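Local coordinates for uncharacterized HTH-type transcriptional regulator SAR2349 (Staphylococcus aureus, PDB 4EM2), which probably binds DNA as a MarR-family transcriptional regulator and binds salicylate, at residues 67-72 with 100-105; 73-78 with 130-135; 79-84 with 93-98. All coordinates share one frame; numbering follows the deposited sequence.

Interaction 1: 67-72 with 100-105; sequences WLILRD and KALIEN. With SAL (2-hydroxybenzoic acid), chain C; SAL (2-hydroxybenzoic acid), chain B; SAL (2-hydroxybenzoic acid), chain D; SAL (2-hydroxybenzoic acid), chain E.
The indole of Trp67 carries Arg71 CB over one face, displaced toward the rim, while a salicylate (chain C) approaches the ring obliquely. A weak hydrogen bond from Trp67 NE1 to that salicylate is modelled, but NE1 also lies implausibly close to a ligand carbon, so its detail is doubtful. The Arg71 guanidinium meets two ligands at its edge, near its own plane: NH2 donates to O2 of the chain B salicylate at 3.0 Å with an N-H...O angle of 152°, and NH1 comes within 3.2 Å of O1' of the chain C molecule. Arg71 bends at chi3 (63°), which turns the NH1 and NH2 edge toward both ligands. Helix 64-76 thus has two uses in this winged helix-turn-helix domain, for its other side packs on helix 92-104, the expected recognition helix. There Leu102 points at the partner helix, and its CD1 rests 3.7 Å from Ile69 CG2 and 4.0 Å from the backbone N of Leu70, the leucine and isoleucine side chains slanting across each other. Leu102 CD2 faces Leu70 CD1 more loosely, at 4.4 Å. Ile108 of the first wing strand touches both leucines, and Ile69 CD1 reaches instead toward the chain E salicylate.

Interaction 2: 73-78 with 130-135; sequences IAKHQP and ELYEIV
Ala74 and Tyr132 meet methyl to ring face, joining helix 64-76 of the winged helix-turn-helix domain to the long helix 126-148 that follows the wing. The CB of the alanine stands 3.7 Å from the centroid of the phenol ring and only 14° off its normal, a CH-pi contact in which CE1 and CZ are the nearest ring atoms. Tyr132 reaches this position because its CG is anti to the backbone N (chi1 176°), which extends the ring from helix 126-148 straight at helix 64-76. Lys75 comes from the next position at about a right angle to the tyrosine. Its long chain runs past the hydroxyl end, and the turn at its last torsion leaves NZ 3.5 Å and CE 3.6 Å from Tyr132 OH, a proximity without a hydrogen bond. A methyl-on-ring contact at the surface is thus flanked by the exposed Lys75 amine. It lies where helix 64-76 is ending: the carbonyl of Ile73 accepts from both His76 N and Gln77 N before the chain turns off through a cis peptide to Pro78. Around it, Leu124 of the second wing strand touches Ala74 and gives its backbone N to Gln77 OE1, and Arg71 of helix 64-76 touches Tyr132.

Interaction 3: 79-84 with 93-98; sequences TTLIEI and PTARKT
This is a largely buried contact without hydrogen bonds, in which Leu81 packs on the Ala95 methyl and on the flat face of the Arg96 guanidinium, between the two helices of the helix-turn-helix motif in the winged-helix domain of a MarR-family protein. Helix 81-88 is the first of the pair, and helix 92-104 is the one that, as in relatives, would be expected to read DNA. The two segments come nearest at Leu81 and Ala95, whose CA atoms are 7.0 Å apart, and they bury 169 Å² in all. Leu81 divides its two methyls between the partners. CD1 presses on Ala95 CB at 3.3 Å, tighter than usual for two carbons, so the packing is close here. CD2 lies over one face of the Arg96 guanidinium, 3.4 Å above its plane and shifted toward the rim, with NH1 at 3.4 Å and CZ at 3.5 Å from the methyl. The arginine crosses the leucine at about a right angle and bends at chi3 (-49°), which lays the flat group over the methyl. The same Arg96 belongs to a salicylate pocket, and its NH1 also lies near a sulfate probably taken up from the crystallisation liquor, a long and weak pairing. Leu99, one turn further along helix 92-104, continues the apolar surface by touching both Leu81 and Ile84. At the start of helix 81-88, Thr80 occupies the N-cap: its OG1 accepts from Glu83 N at 3.1 Å, and the N-H...O angle of 172° makes this capping bond nearly straight.

How the interactions relate
In these three contacts the chemistry varies with place in the fold. Interactions 1 and 3 are buried, and both lean on helix 92-104; interaction 1 is wholly aliphatic between its segments, while interaction 3 adds a methyl on a guanidinium face, and neither has a hydrogen bond between its segments. Interaction 3 is nested within the chain loop that interaction 1 closes. Interaction 2 lies at the surface and trades aliphatic packing for a methyl on an aromatic face, edged by a lysine. Helix 64-76 serves both 1 and 2, and the join is direct: Trp67 CH2 packs 3.4 Å from Tyr132 CD1. Ile84 ties interaction 3 to the others, touching Ile69 and Ile73. Salicylate contacts residues in segments of all three.

Interaction 1: 67-72 with 100-105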
loop_
_atom_site.group_PDB
_atom_site.type_symbol
_atom_site.label_atom_id
_atom_site.label_comp_id
_atom_site.label_asym_id
_atom_site.label_seq_id
_atom_site.Cartn_x
_atom_site.Cartn_y
_atom_site.Cartn_z
ATOM N N TRP A 67 2.183 -2.009 6.142
ATOM C CA TRP A 67 2.019 -0.672 5.659
ATOM C C TRP A 67 0.806 -0.523 4.744
ATOM O O TRP A 67 0.031 0.433 4.847
ATOM C CB TRP A 67 3.296 -0.240 4.933
ATOM C CG TRP A 67 3.042 1.034 4.125
ATOM C CD1 TRP A 67 2.971 1.119 2.770
ATOM C CD2 TRP A 67 2.779 2.347 4.633
ATOM N NE1 TRP A 67 2.680 2.404 2.397
ATOM C CE2 TRP A 67 2.569 3.190 3.516
ATOM C CE3 TRP A 67 2.717 2.906 5.918
ATOM C CZ2 TRP A 67 2.299 4.598 3.643
ATOM C CZ3 TRP A 67 2.450 4.322 6.044
ATOM C CH2 TRP A 67 2.248 5.125 4.913
ATOM N N LEU A 68 0.588 -1.486 3.860
ATOM C CA LEU A 68 -0.536 -1.356 2.945
ATOM C C LEU A 68 -1.865 -1.312 3.659
ATOM O O LEU A 68 -2.783 -0.498 3.304
ATOM C CB LEU A 68 -0.492 -2.520 1.904
ATOM C CG LEU A 68 0.724 -2.401 0.960
ATOM C CD1 LEU A 68 0.743 -3.683 -0.012
ATOM C CD2 LEU A 68 0.588 -1.144 0.083
ATOM N N ILE A 69 -2.014 -2.180 4.664
ATOM C CA ILE A 69 -3.284 -2.215 5.417
ATOM C C ILE A 69 -3.368 -0.906 6.234
ATOM O O ILE A 69 -4.437 -0.290 6.304
ATOM C CB ILE A 69 -3.316 -3.405 6.379
ATOM C CG1 ILE A 69 -3.301 -4.743 5.578
ATOM C CG2 ILE A 69 -4.542 -3.326 7.297
ATOM C CD1 ILE A 69 -4.302 -4.853 4.559
ATOM N N LEU A 70 -2.243 -0.488 6.817
ATOM C CA LEU A 70 -2.241 0.748 7.620
ATOM C C LEU A 70 -2.720 1.922 6.768
ATOM O O LEU A 70 -3.601 2.693 7.180
ATOM C CB LEU A 70 -0.839 1.064 8.164
ATOM C CG LEU A 70 -0.768 2.317 9.102
ATOM C CD1 LEU A 70 -1.511 1.959 10.413
ATOM C CD2 LEU A 70 0.663 2.743 9.445
ATOM N N ARG A 71 -2.166 2.017 5.562
ATOM C CA ARG A 71 -2.479 3.089 4.657
ATOM C C ARG A 71 -3.942 3.001 4.292
ATOM O O ARG A 71 -4.652 4.020 4.235
ATOM C CB ARG A 71 -1.598 2.982 3.383
ATOM C CG ARG A 71 -1.785 4.155 2.344
ATOM C CD ARG A 71 -0.815 3.985 1.115
ATOM N NE ARG A 71 -1.126 2.753 0.366
ATOM C CZ ARG A 71 -0.631 2.455 -0.856
ATOM N NH1 ARG A 71 0.215 3.301 -1.454
ATOM N NH2 ARG A 71 -1.029 1.336 -1.509
ATOM N N ASP A 72 -4.398 1.782 4.013
ATOM C CA ASP A 72 -5.781 1.594 3.617
ATOM C C ASP A 72 -6.712 2.103 4.714
ATOM O O ASP A 72 -7.701 2.776 4.428
ATOM C CB ASP A 72 -6.086 0.118 3.330
ATOM C CG ASP A 72 -7.571 -0.123 3.055
ATOM O OD1 ASP A 72 -8.320 -0.301 4.060
ATOM O OD2 ASP A 72 -7.978 -0.113 1.868
ATOM N N LYS A 100 -3.748 -7.977 13.195
ATOM C CA LYS A 100 -3.373 -8.393 14.521
ATOM C C LYS A 100 -2.003 -7.824 14.866
ATOM O O LYS A 100 -1.764 -7.403 15.989
ATOM C CB LYS A 100 -3.335 -9.920 14.630
ATOM C CG LYS A 100 -4.695 -10.605 14.653
ATOM C CD LYS A 100 -4.554 -12.082 15.134
ATOM C CE LYS A 100 -3.939 -12.086 16.556
ATOM N NZ LYS A 100 -2.769 -12.992 16.759
ATOM N N ALA A 101 -1.080 -7.814 13.910
ATOM C CA ALA A 101 0.238 -7.251 14.205
ATOM C C ALA A 101 0.119 -5.728 14.352
ATOM O O ALA A 101 0.707 -5.133 15.243
ATOM C CB ALA A 101 1.220 -7.603 13.115
ATOM N N LEU A 102 -0.632 -5.075 13.475
ATOM C CA LEU A 102 -0.824 -3.608 13.600
ATOM C C LEU A 102 -1.373 -3.236 15.019
ATOM O O LEU A 102 -0.873 -2.282 15.663
ATOM C CB LEU A 102 -1.792 -3.130 12.546
ATOM C CG LEU A 102 -1.147 -3.156 11.123
ATOM C CD1 LEU A 102 -2.213 -2.829 10.074
ATOM C CD2 LEU A 102 0.044 -2.151 11.112
ATOM N N ILE A 103 -2.350 -4.014 15.503
ATOM C CA ILE A 103 -2.965 -3.781 16.824
ATOM C C ILE A 103 -1.919 -3.995 17.868
ATOM O O ILE A 103 -1.724 -3.138 18.729
ATOM C CB ILE A 103 -4.136 -4.766 17.123
ATOM C CG1 ILE A 103 -5.315 -4.477 16.200
ATOM C CG2 ILE A 103 -4.665 -4.560 18.588
ATOM C CD1 ILE A 103 -6.295 -5.702 16.069
ATOM N N GLU A 104 -1.203 -5.116 17.759
ATOM C CA GLU A 104 -0.166 -5.440 18.725
ATOM C C GLU A 104 0.932 -4.394 18.760
ATOM O O GLU A 104 1.574 -4.154 19.804
ATOM C CB GLU A 104 0.428 -6.808 18.398
ATOM C CG GLU A 104 1.662 -7.178 19.258
ATOM C CD GLU A 104 1.357 -7.227 20.768
ATOM O OE1 GLU A 104 0.319 -7.837 21.181
ATOM O OE2 GLU A 104 2.166 -6.664 21.543
ATOM N N ASN A 105 1.173 -3.757 17.620
ATOM C CA ASN A 105 2.176 -2.719 17.586
ATOM C C ASN A 105 1.615 -1.353 17.993
ATOM O O ASN A 105 2.320 -0.349 17.853
ATOM C CB ASN A 105 2.780 -2.600 16.178
ATOM C CG ASN A 105 3.530 -3.827 15.777
ATOM O OD1 ASN A 105 4.297 -4.365 16.569
ATOM N ND2 ASN A 105 3.318 -4.289 14.548
HETATM C "C1'" SAL C . 4.172 3.800 -2.446
HETATM O "O1'" SAL C . 3.106 4.332 -2.282
HETATM O "O2'" SAL C . 4.692 3.703 -3.660
HETATM C C1 SAL C . 4.910 3.297 -1.297
HETATM C C2 SAL C . 4.347 3.449 0.006
HETATM C C3 SAL C . 5.077 2.973 1.128
HETATM C C4 SAL C . 6.344 2.347 0.961
HETATM C C5 SAL C . 6.891 2.192 -0.345
HETATM C C6 SAL C . 6.177 2.668 -1.473
HETATM O O2 SAL C . 3.097 4.059 0.152
HETATM C "C1'" SAL B . 0.794 -2.247 -4.105
HETATM O "O1'" SAL B . -0.269 -1.654 -4.325
HETATM O "O2'" SAL B . 0.953 -3.555 -4.445
HETATM C C1 SAL B . 1.875 -1.570 -3.396
HETATM C C2 SAL B . 1.866 -0.162 -3.194
HETATM C C3 SAL B . 2.902 0.469 -2.491
HETATM C C4 SAL B . 3.954 -0.309 -1.985
HETATM C C5 SAL B . 3.971 -1.706 -2.192
HETATM C C6 SAL B . 2.941 -2.335 -2.894
HETATM O O2 SAL B . 0.887 0.557 -3.657
HETATM C "C1'" SAL D . -8.251 -8.346 17.215
HETATM O "O1'" SAL D . -7.418 -9.235 17.320
HETATM O "O2'" SAL D . -8.570 -7.604 18.310
HETATM C C1 SAL D . -8.887 -8.057 15.891
HETATM C C2 SAL D . -8.659 -8.908 14.767
HETATM C C3 SAL D . -9.270 -8.603 13.516
HETATM C C4 SAL D . -10.096 -7.467 13.386
HETATM C C5 SAL D . -10.321 -6.636 14.489
HETATM C C6 SAL D . -9.731 -6.919 15.729
HETATM O O2 SAL D . -7.858 -10.002 14.897
HETATM C "C1'" SAL E . -1.928 -5.779 0.581
HETATM O "O1'" SAL E . -1.582 -5.526 -0.579
HETATM O "O2'" SAL E . -2.918 -5.046 1.137
HETATM C C1 SAL E . -1.302 -6.904 1.360
HETATM C C2 SAL E . -0.573 -7.950 0.681
HETATM C C3 SAL E . -0.003 -9.008 1.464
HETATM C C4 SAL E . -0.150 -9.028 2.887
HETATM C C5 SAL E . -0.869 -7.990 3.555
HETATM C C6 SAL E . -1.436 -6.941 2.803
HETATM O O2 SAL E . -0.426 -7.944 -0.725
#

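Interaction 2: 73-78 with 130-135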
loop_
_atom_site.group_PDB
_atom_site.type_symbol
_atom_site.label_atom_id
_atom_site.label_comp_id
_atom_site.label_asym_id
_atom_site.label_seq_id
_atom_site.Cartn_x
_atom_site.Cartn_y
_atom_site.Cartn_z
ATOM N N ILE A 73 -6.409 1.757 5.953
ATOM C CA ILE A 73 -7.258 2.187 7.063
ATOM C C ILE A 73 -7.194 3.748 7.147
ATOM O O ILE A 73 -8.216 4.416 7.324
ATOM C CB ILE A 73 -6.745 1.571 8.386
ATOM C CG1 ILE A 73 -6.977 0.051 8.357
ATOM C CG2 ILE A 73 -7.483 2.119 9.558
ATOM C CD1 ILE A 73 -6.481 -0.689 9.540
ATOM N N ALA A 74 -5.997 4.307 6.984
ATOM C CA ALA A 74 -5.792 5.737 7.105
ATOM C C ALA A 74 -6.739 6.411 6.175
ATOM O O ALA A 74 -7.395 7.344 6.552
ATOM C CB ALA A 74 -4.327 6.128 6.729
ATOM N N LYS A 75 -6.833 5.907 4.946
ATOM C CA LYS A 75 -7.686 6.537 3.952
ATOM C C LYS A 75 -9.164 6.236 4.033
ATOM O O LYS A 75 -9.938 6.956 3.478
ATOM C CB LYS A 75 -7.175 6.204 2.555
ATOM C CG LYS A 75 -5.667 6.634 2.389
ATOM C CD LYS A 75 -5.035 6.173 1.047
ATOM C CE LYS A 75 -3.664 6.857 0.773
ATOM N NZ LYS A 75 -3.756 8.345 0.465
ATOM N N HIS A 76 -9.565 5.212 4.767
ATOM C CA HIS A 76 -10.973 4.853 4.775
ATOM C C HIS A 76 -11.617 4.771 6.146
ATOM O O HIS A 76 -12.835 4.474 6.251
ATOM C CB HIS A 76 -11.161 3.494 4.071
ATOM C CG HIS A 76 -10.721 3.506 2.641
ATOM N ND1 HIS A 76 -9.446 3.129 2.247
ATOM C CD2 HIS A 76 -11.362 3.911 1.520
ATOM C CE1 HIS A 76 -9.328 3.310 0.945
ATOM N NE2 HIS A 76 -10.475 3.784 0.480
ATOM N N GLN A 77 -10.824 5.012 7.186
ATOM C CA GLN A 77 -11.353 4.873 8.536
ATOM C C GLN A 77 -12.552 5.809 8.848
ATOM O O GLN A 77 -12.631 6.907 8.367
ATOM C CB GLN A 77 -10.238 5.075 9.568
ATOM C CG GLN A 77 -9.463 6.392 9.421
ATOM C CD GLN A 77 -8.597 6.645 10.636
ATOM O OE1 GLN A 77 -7.878 5.759 11.089
ATOM N NE2 GLN A 77 -8.699 7.841 11.200
ATOM N N PRO A 78 -13.449 5.376 9.711
ATOM C CA PRO A 78 -13.428 4.090 10.410
ATOM C C PRO A 78 -13.745 2.985 9.411
ATOM O O PRO A 78 -14.656 3.146 8.586
ATOM C CB PRO A 78 -14.521 4.266 11.470
ATOM C CG PRO A 78 -14.589 5.777 11.670
ATOM C CD PRO A 78 -14.504 6.259 10.256
ATOM N N GLU A 130 1.320 9.239 13.245
ATOM C CA GLU A 130 2.655 9.797 13.142
ATOM C C GLU A 130 3.479 8.931 12.177
ATOM O O GLU A 130 4.213 9.438 11.340
ATOM C CB GLU A 130 3.321 9.798 14.507
ATOM C CG GLU A 130 4.680 10.400 14.528
ATOM C CD GLU A 130 4.729 11.922 14.388
ATOM O OE1 GLU A 130 3.688 12.588 14.544
ATOM O OE2 GLU A 130 5.853 12.460 14.164
ATOM N N LEU A 131 3.388 7.625 12.306
ATOM C CA LEU A 131 4.183 6.763 11.426
ATOM C C LEU A 131 3.735 7.021 9.960
ATOM O O LEU A 131 4.543 7.231 9.057
ATOM C CB LEU A 131 3.962 5.314 11.816
ATOM C CG LEU A 131 4.718 4.196 11.047
ATOM C CD1 LEU A 131 4.617 2.943 11.875
ATOM C CD2 LEU A 131 4.124 3.985 9.647
ATOM N N TYR A 132 2.426 7.075 9.764
ATOM C CA TYR A 132 1.838 7.266 8.435
ATOM C C TYR A 132 2.297 8.533 7.742
ATOM O O TYR A 132 2.694 8.504 6.568
ATOM C CB TYR A 132 0.314 7.271 8.571
ATOM C CG TYR A 132 -0.419 7.562 7.282
ATOM C CD1 TYR A 132 -0.499 6.609 6.280
ATOM C CD2 TYR A 132 -1.018 8.807 7.066
ATOM C CE1 TYR A 132 -1.135 6.866 5.104
ATOM C CE2 TYR A 132 -1.673 9.087 5.882
ATOM C CZ TYR A 132 -1.718 8.100 4.900
ATOM O OH TYR A 132 -2.316 8.355 3.705
ATOM N N GLU A 133 2.230 9.663 8.454
ATOM C CA GLU A 133 2.652 10.920 7.865
ATOM C C GLU A 133 4.117 10.892 7.528
ATOM O O GLU A 133 4.529 11.417 6.479
ATOM C CB GLU A 133 2.382 12.095 8.803
ATOM C CG GLU A 133 0.894 12.389 8.984
ATOM C CD GLU A 133 0.646 13.372 10.141
ATOM O OE1 GLU A 133 1.514 14.297 10.343
ATOM O OE2 GLU A 133 -0.399 13.193 10.827
ATOM N N ILE A 134 4.917 10.242 8.360
ATOM C CA ILE A 134 6.340 10.208 8.065
ATOM C C ILE A 134 6.690 9.346 6.824
ATOM O O ILE A 134 7.497 9.739 5.969
ATOM C CB ILE A 134 7.142 9.685 9.230
ATOM C CG1 ILE A 134 7.195 10.734 10.324
ATOM C CG2 ILE A 134 8.562 9.371 8.783
ATOM C CD1 ILE A 134 7.521 10.092 11.688
ATOM N N VAL A 135 6.121 8.149 6.759
ATOM C CA VAL A 135 6.385 7.286 5.604
ATOM C C VAL A 135 5.888 7.949 4.340
ATOM O O VAL A 135 6.585 8.021 3.357
ATOM C CB VAL A 135 5.655 5.910 5.770
ATOM C CG1 VAL A 135 5.581 5.153 4.390
ATOM C CG2 VAL A 135 6.409 5.049 6.837
#

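Interaction 3: 79-84 with 93-98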
loop_
_atom_site.group_PDB
_atom_site.type_symbol
_atom_site.label_atom_id
_atom_site.label_comp_id
_atom_site.label_asym_id
_atom_site.label_seq_id
_atom_site.Cartn_x
_atom_site.Cartn_y
_atom_site.Cartn_z
ATOM N N THR A 79 -12.992 1.887 9.416
ATOM C CA THR A 79 -13.284 0.812 8.467
ATOM C C THR A 79 -13.253 -0.535 9.181
ATOM O O THR A 79 -13.060 -0.588 10.418
ATOM C CB THR A 79 -12.345 0.843 7.239
ATOM O OG1 THR A 79 -12.837 -0.059 6.228
ATOM C CG2 THR A 79 -10.907 0.442 7.639
ATOM N N THR A 80 -13.509 -1.618 8.442
ATOM C CA THR A 80 -13.572 -2.953 9.071
ATOM C C THR A 80 -12.709 -3.987 8.327
ATOM O O THR A 80 -12.376 -3.777 7.187
ATOM C CB THR A 80 -15.029 -3.490 9.011
ATOM O OG1 THR A 80 -15.362 -3.711 7.629
ATOM C CG2 THR A 80 -16.033 -2.435 9.611
ATOM N N LEU A 81 -12.376 -5.084 9.003
ATOM C CA LEU A 81 -11.600 -6.145 8.382
ATOM C C LEU A 81 -12.291 -6.505 7.080
ATOM O O LEU A 81 -11.627 -6.681 6.072
ATOM C CB LEU A 81 -11.490 -7.367 9.301
ATOM C CG LEU A 81 -11.000 -8.708 8.716
ATOM C CD1 LEU A 81 -9.650 -8.523 8.073
ATOM C CD2 LEU A 81 -10.884 -9.765 9.828
ATOM N N ILE A 82 -13.624 -6.582 7.089
ATOM C CA ILE A 82 -14.400 -6.884 5.867
ATOM C C ILE A 82 -14.081 -5.943 4.698
ATOM O O ILE A 82 -13.730 -6.388 3.589
ATOM C CB ILE A 82 -15.929 -6.749 6.095
ATOM C CG1 ILE A 82 -16.393 -7.714 7.191
ATOM C CG2 ILE A 82 -16.679 -6.935 4.792
ATOM C CD1 ILE A 82 -15.775 -9.049 7.147
ATOM N N GLU A 83 -14.223 -4.636 4.932
ATOM C CA GLU A 83 -13.963 -3.667 3.878
ATOM C C GLU A 83 -12.526 -3.715 3.458
ATOM O O GLU A 83 -12.239 -3.614 2.281
ATOM C CB GLU A 83 -14.244 -2.242 4.320
ATOM C CG GLU A 83 -15.700 -1.960 4.709
ATOM C CD GLU A 83 -15.900 -0.511 5.139
ATOM O OE1 GLU A 83 -14.953 0.313 5.061
ATOM O OE2 GLU A 83 -17.024 -0.186 5.548
ATOM N N ILE A 84 -11.623 -3.847 4.426
ATOM C CA ILE A 84 -10.185 -3.857 4.100
ATOM C C ILE A 84 -9.863 -5.008 3.118
ATOM O O ILE A 84 -9.314 -4.786 2.047
ATOM C CB ILE A 84 -9.307 -4.008 5.377
ATOM C CG1 ILE A 84 -9.455 -2.787 6.294
ATOM C CG2 ILE A 84 -7.828 -4.129 4.969
ATOM C CD1 ILE A 84 -8.794 -2.979 7.613
ATOM N N PRO A 93 -7.710 -14.420 6.290
ATOM C CA PRO A 93 -6.630 -14.932 7.142
ATOM C C PRO A 93 -5.394 -14.039 7.066
ATOM O O PRO A 93 -4.702 -13.800 8.072
ATOM C CB PRO A 93 -6.363 -16.322 6.561
ATOM C CG PRO A 93 -7.725 -16.756 6.100
ATOM C CD PRO A 93 -8.204 -15.488 5.396
ATOM N N THR A 94 -5.104 -13.573 5.855
ATOM C CA THR A 94 -3.969 -12.698 5.633
ATOM C C THR A 94 -4.259 -11.339 6.258
ATOM O O THR A 94 -3.451 -10.789 6.951
ATOM C CB THR A 94 -3.748 -12.476 4.181
ATOM O OG1 THR A 94 -3.841 -13.732 3.514
ATOM C CG2 THR A 94 -2.347 -11.864 3.948
ATOM N N ALA A 95 -5.429 -10.805 5.991
ATOM C CA ALA A 95 -5.799 -9.528 6.569
ATOM C C ALA A 95 -5.855 -9.602 8.122
ATOM O O ALA A 95 -5.338 -8.719 8.833
ATOM C CB ALA A 95 -7.133 -9.103 5.976
ATOM N N ARG A 96 -6.453 -10.674 8.651
ATOM C CA ARG A 96 -6.580 -10.844 10.101
ATOM C C ARG A 96 -5.217 -10.841 10.733
ATOM O O ARG A 96 -4.970 -10.116 11.697
ATOM C CB ARG A 96 -7.307 -12.159 10.449
ATOM C CG ARG A 96 -8.120 -12.146 11.769
ATOM C CD ARG A 96 -9.076 -13.376 11.906
ATOM N NE ARG A 96 -9.911 -13.624 10.699
ATOM C CZ ARG A 96 -11.190 -13.233 10.516
ATOM N NH1 ARG A 96 -11.844 -12.560 11.483
ATOM N NH2 ARG A 96 -11.802 -13.489 9.343
ATOM N N LYS A 97 -4.320 -11.646 10.191
ATOM C CA LYS A 97 -2.958 -11.722 10.724
ATOM C C LYS A 97 -2.173 -10.391 10.720
ATOM O O LYS A 97 -1.455 -10.069 11.647
ATOM C CB LYS A 97 -2.155 -12.773 9.946
ATOM C CG LYS A 97 -0.677 -12.778 10.316
ATOM C CD LYS A 97 0.005 -14.107 10.000
ATOM C CE LYS A 97 1.494 -14.092 10.367
ATOM N NZ LYS A 97 2.415 -13.410 9.357
ATOM N N THR A 98 -2.299 -9.636 9.645
ATOM C CA THR A 98 -1.567 -8.345 9.520
ATOM C C THR A 98 -2.185 -7.342 10.483
ATOM O O THR A 98 -1.479 -6.601 11.131
ATOM C CB THR A 98 -1.706 -7.835 8.067
ATOM O OG1 THR A 98 -1.157 -8.820 7.198
ATOM C CG2 THR A 98 -0.970 -6.486 7.834
#